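Local coordinates for protein N-acetylneuraminic acid (Sialic acid) synthetase (Leptospira borgpetersenii serovar Hardjo-bovis, PDB 6NCS) that probably makes sialic acid or its 9-phosphate as a NeuB-family synthase, and binds a manganese ion, at residues 33-45 with 81-95. Sequence-based numbering, arbitrary orientation. Where two conformers were deposited one is given.
Sequences GLNHGGDLNLALR and PAEFGKKEFLLLKER
The rings of H36 and F84 form an offset stack in the buried part of this contact. Their centroids are 4.4 Å apart and their planes are 18° from parallel. F84 CE2 lies over one face of the imidazole, displaced toward its rim. CG of H36 sits between the backbone N and the carbonyl carbon (chi1 50°), which folds the ring back over its own turn. There H36 ND1 accepts from G38 N at 2.9 Å, with the donor close to the ring plane. This bond helps fix the ring's rotation, while A82 O lies at its edge.

The loops pack closely beside the stack. G38 has a positive phi and sits in a type I' beta turn from H36 to D39, closed by a bond from D39 N to H36 O. Its N lies 3.4 Å from A82 CA. G38 CA makes a CA-H...O contact of 3.2 Å with P81 O. A82 CB packs against CB and CD2 of L34.

Beyond the stack, helices 40-45 and 86-95 run side by side at 25°, with axes 10.1 Å apart. A43 CB reaches both F84 CE2 and, at 3.7 Å, L92 CD2. The same L92 methyl meets L40 CD1 and L44 CD2. L92 also packs on F103, from the neighbouring strand 102-107.

The outer side is more open to solvent. There L40 CD2 meets L91 CD1 at 3.8 Å. R95, bent at chi2 and chi3, lays one guanidinium face over L44 CD2, and its NH1 forms a salt bridge with D48.

The side chain of L34 is about 9 Å from the bound manganese, which H210 and H231 hold. Two neighbouring outer helices packed against a parallel sheet, with the loop after strand 27-33 leading toward the metal site, are characteristic of the TIM barrel of the NeuB family.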
# COMPACT_ATOMS: atom_id res chain seq x y z
N GLY A 33 9.82 0.62 24.88
CA GLY A 33 10.64 1.81 24.95
C GLY A 33 10.99 2.15 26.38
O GLY A 33 11.53 1.32 27.12
N LEU A 34 10.65 3.37 26.78
CA LEU A 34 10.86 3.85 28.14
C LEU A 34 9.55 4.05 28.89
O LEU A 34 9.55 4.61 29.99
CB LEU A 34 11.65 5.15 28.12
CG LEU A 34 13.04 5.02 27.48
CD1 LEU A 34 13.85 6.28 27.70
CD2 LEU A 34 13.76 3.82 28.06
N ASN A 35 8.42 3.61 28.32
CA ASN A 35 7.11 3.97 28.85
C ASN A 35 6.84 3.36 30.22
O ASN A 35 6.01 3.89 30.97
CB ASN A 35 6.03 3.56 27.83
CG ASN A 35 4.64 3.94 28.28
OD1 ASN A 35 3.90 3.11 28.80
ND2 ASN A 35 4.27 5.20 28.08
N HIS A 36 7.56 2.30 30.60
CA HIS A 36 7.42 1.73 31.94
C HIS A 36 8.02 2.61 33.03
O HIS A 36 7.76 2.38 34.21
CB HIS A 36 8.08 0.35 31.98
CG HIS A 36 9.47 0.36 31.42
ND1 HIS A 36 10.53 0.95 32.08
CD2 HIS A 36 9.96 -0.09 30.24
CE1 HIS A 36 11.62 0.83 31.35
NE2 HIS A 36 11.30 0.20 30.23
N GLY A 37 8.85 3.59 32.66
CA GLY A 37 9.38 4.50 33.65
C GLY A 37 10.35 3.89 34.63
O GLY A 37 10.63 4.50 35.67
N GLY A 38 10.88 2.71 34.34
CA GLY A 38 11.74 2.00 35.27
C GLY A 38 11.00 1.16 36.29
O GLY A 38 11.64 0.61 37.20
N ASP A 39 9.67 1.07 36.19
CA ASP A 39 8.86 0.24 37.07
C ASP A 39 8.91 -1.18 36.54
O ASP A 39 8.35 -1.46 35.48
CB ASP A 39 7.43 0.78 37.11
CG ASP A 39 6.51 0.00 38.05
OD1 ASP A 39 6.78 -1.18 38.35
OD2 ASP A 39 5.50 0.59 38.48
N LEU A 40 9.59 -2.08 37.26
CA LEU A 40 9.77 -3.43 36.74
C LEU A 40 8.45 -4.18 36.65
O LEU A 40 8.21 -4.90 35.67
CB LEU A 40 10.75 -4.21 37.62
CG LEU A 40 11.07 -5.64 37.18
CD1 LEU A 40 11.59 -5.66 35.76
CD2 LEU A 40 12.10 -6.26 38.13
N ASN A 41 7.58 -4.04 37.66
CA ASN A 41 6.29 -4.71 37.60
C ASN A 41 5.44 -4.20 36.45
O ASN A 41 4.67 -4.96 35.86
CB ASN A 41 5.54 -4.53 38.92
CG ASN A 41 6.16 -5.33 40.03
OD1 ASN A 41 6.90 -6.28 39.77
ND2 ASN A 41 5.88 -4.96 41.28
N LEU A 42 5.57 -2.92 36.11
CA LEU A 42 4.84 -2.39 34.97
C LEU A 42 5.37 -2.97 33.67
O LEU A 42 4.60 -3.32 32.77
CB LEU A 42 4.90 -0.86 34.96
CG LEU A 42 4.12 -0.16 33.85
CD1 LEU A 42 2.68 -0.65 33.79
CD2 LEU A 42 4.16 1.36 34.07
N ALA A 43 6.70 -3.08 33.56
CA ALA A 43 7.29 -3.69 32.37
C ALA A 43 6.84 -5.14 32.21
O ALA A 43 6.57 -5.59 31.10
CB ALA A 43 8.82 -3.61 32.43
N LEU A 44 6.75 -5.88 33.32
CA LEU A 44 6.26 -7.26 33.26
C LEU A 44 4.81 -7.30 32.80
O LEU A 44 4.42 -8.15 31.99
CB LEU A 44 6.42 -7.94 34.62
CG LEU A 44 7.85 -8.22 35.05
CD1 LEU A 44 7.93 -8.61 36.52
CD2 LEU A 44 8.46 -9.31 34.18
N ARG A 45 3.99 -6.37 33.31
CA ARG A 45 2.60 -6.26 32.86
C ARG A 45 2.53 -5.94 31.38
O ARG A 45 1.65 -6.44 30.66
CB ARG A 45 1.87 -5.19 33.67
CG ARG A 45 0.47 -4.90 33.18
CD ARG A 45 -0.19 -3.81 34.01
NE ARG A 45 -1.47 -3.41 33.43
CZ ARG A 45 -2.10 -2.29 33.72
NH1 ARG A 45 -1.57 -1.43 34.58
NH2 ARG A 45 -3.26 -2.01 33.13
N PRO A 81 15.41 7.44 35.43
CA PRO A 81 14.65 6.43 36.19
C PRO A 81 14.27 5.21 35.38
O PRO A 81 13.99 4.17 35.98
CB PRO A 81 13.39 7.20 36.63
CG PRO A 81 13.80 8.61 36.61
CD PRO A 81 14.75 8.75 35.47
N ALA A 82 14.22 5.30 34.06
CA ALA A 82 13.77 4.19 33.22
C ALA A 82 14.90 3.25 32.82
O ALA A 82 14.66 2.33 32.04
CB ALA A 82 13.07 4.74 31.97
N GLU A 83 16.11 3.46 33.33
CA GLU A 83 17.20 2.54 33.01
C GLU A 83 16.93 1.18 33.63
O GLU A 83 16.57 1.08 34.81
CB GLU A 83 18.53 3.09 33.52
CG GLU A 83 19.09 4.24 32.69
CD GLU A 83 20.49 4.64 33.12
OE1 GLU A 83 21.18 3.82 33.75
OE2 GLU A 83 20.90 5.79 32.82
N PHE A 84 17.11 0.13 32.84
CA PHE A 84 17.14 -1.24 33.33
C PHE A 84 18.53 -1.83 33.15
O PHE A 84 19.26 -1.44 32.24
CB PHE A 84 16.13 -2.13 32.60
CG PHE A 84 14.71 -1.99 33.10
CD1 PHE A 84 14.45 -1.69 34.43
CD2 PHE A 84 13.64 -2.16 32.23
CE1 PHE A 84 13.15 -1.56 34.88
CE2 PHE A 84 12.34 -2.04 32.69
CZ PHE A 84 12.10 -1.74 34.01
N GLY A 85 18.88 -2.77 34.01
CA GLY A 85 20.15 -3.44 33.87
C GLY A 85 19.99 -4.93 33.63
O GLY A 85 18.87 -5.42 33.46
N LYS A 86 21.11 -5.65 33.64
CA LYS A 86 21.10 -7.07 33.31
C LYS A 86 20.07 -7.85 34.14
O LYS A 86 19.35 -8.69 33.60
CB LYS A 86 22.50 -7.66 33.50
CG LYS A 86 22.67 -9.09 32.99
CD LYS A 86 24.11 -9.56 33.19
CE LYS A 86 24.33 -10.97 32.67
NZ LYS A 86 25.78 -11.35 32.75
N LYS A 87 20.01 -7.58 35.45
CA LYS A 87 19.10 -8.34 36.31
C LYS A 87 17.65 -8.15 35.89
O LYS A 87 16.86 -9.10 35.91
CB LYS A 87 19.29 -7.92 37.77
N GLU A 88 17.27 -6.92 35.52
CA GLU A 88 15.89 -6.69 35.09
C GLU A 88 15.63 -7.28 33.72
O GLU A 88 14.57 -7.88 33.48
CB GLU A 88 15.58 -5.19 35.08
CG GLU A 88 15.55 -4.54 36.46
CD GLU A 88 16.92 -4.21 37.00
OE1 GLU A 88 17.89 -4.13 36.21
OE2 GLU A 88 17.03 -4.04 38.22
N PHE A 89 16.58 -7.13 32.79
CA PHE A 89 16.38 -7.67 31.45
C PHE A 89 16.27 -9.19 31.48
O PHE A 89 15.53 -9.77 30.67
CB PHE A 89 17.51 -7.21 30.53
CG PHE A 89 17.40 -5.76 30.10
CD1 PHE A 89 16.22 -5.26 29.57
CD2 PHE A 89 18.48 -4.90 30.24
CE1 PHE A 89 16.12 -3.93 29.17
CE2 PHE A 89 18.38 -3.57 29.84
CZ PHE A 89 17.20 -3.09 29.30
N LEU A 90 16.97 -9.84 32.41
CA LEU A 90 16.83 -11.29 32.55
C LEU A 90 15.42 -11.67 33.00
O LEU A 90 14.85 -12.64 32.49
CB LEU A 90 17.85 -11.83 33.54
CG LEU A 90 19.26 -12.14 33.03
CD1 LEU A 90 20.17 -12.51 34.18
CD2 LEU A 90 19.22 -13.26 31.98
N LEU A 91 14.86 -10.93 33.96
CA LEU A 91 13.48 -11.18 34.38
C LEU A 91 12.49 -10.89 33.26
O LEU A 91 11.51 -11.63 33.10
CB LEU A 91 13.16 -10.32 35.60
CG LEU A 91 13.90 -10.70 36.88
CD1 LEU A 91 13.68 -9.66 37.96
CD2 LEU A 91 13.43 -12.07 37.33
N LEU A 92 12.71 -9.83 32.49
CA LEU A 92 11.83 -9.53 31.37
C LEU A 92 11.94 -10.58 30.27
O LEU A 92 10.93 -10.98 29.68
CB LEU A 92 12.13 -8.14 30.81
CG LEU A 92 11.90 -6.99 31.79
CD1 LEU A 92 12.35 -5.66 31.16
CD2 LEU A 92 10.44 -6.91 32.22
N LYS A 93 13.16 -11.04 29.97
CA LYS A 93 13.31 -12.10 28.99
C LYS A 93 12.62 -13.38 29.45
O LYS A 93 11.99 -14.09 28.64
CB LYS A 93 14.80 -12.35 28.73
CG LYS A 93 15.10 -13.36 27.63
CD LYS A 93 16.56 -13.28 27.22
CE LYS A 93 16.94 -14.37 26.22
NZ LYS A 93 17.00 -15.72 26.85
N GLU A 94 12.70 -13.69 30.74
CA GLU A 94 12.08 -14.90 31.26
C GLU A 94 10.56 -14.84 31.16
O GLU A 94 9.92 -15.81 30.74
CB GLU A 94 12.52 -15.13 32.71
CG GLU A 94 11.58 -16.02 33.52
CD GLU A 94 11.97 -16.12 34.99
OE1 GLU A 94 12.74 -17.04 35.35
OE2 GLU A 94 11.52 -15.27 35.79
N ARG A 95 9.97 -13.71 31.54
CA ARG A 95 8.52 -13.56 31.41
C ARG A 95 8.10 -13.63 29.96
O ARG A 95 7.05 -14.22 29.63
CB ARG A 95 8.06 -12.23 32.02
CG ARG A 95 6.58 -11.92 31.79
CD ARG A 95 5.67 -12.85 32.60
NE ARG A 95 5.88 -12.64 34.03
CZ ARG A 95 5.25 -11.72 34.75
NH1 ARG A 95 4.35 -10.93 34.19
NH2 ARG A 95 5.53 -11.59 36.04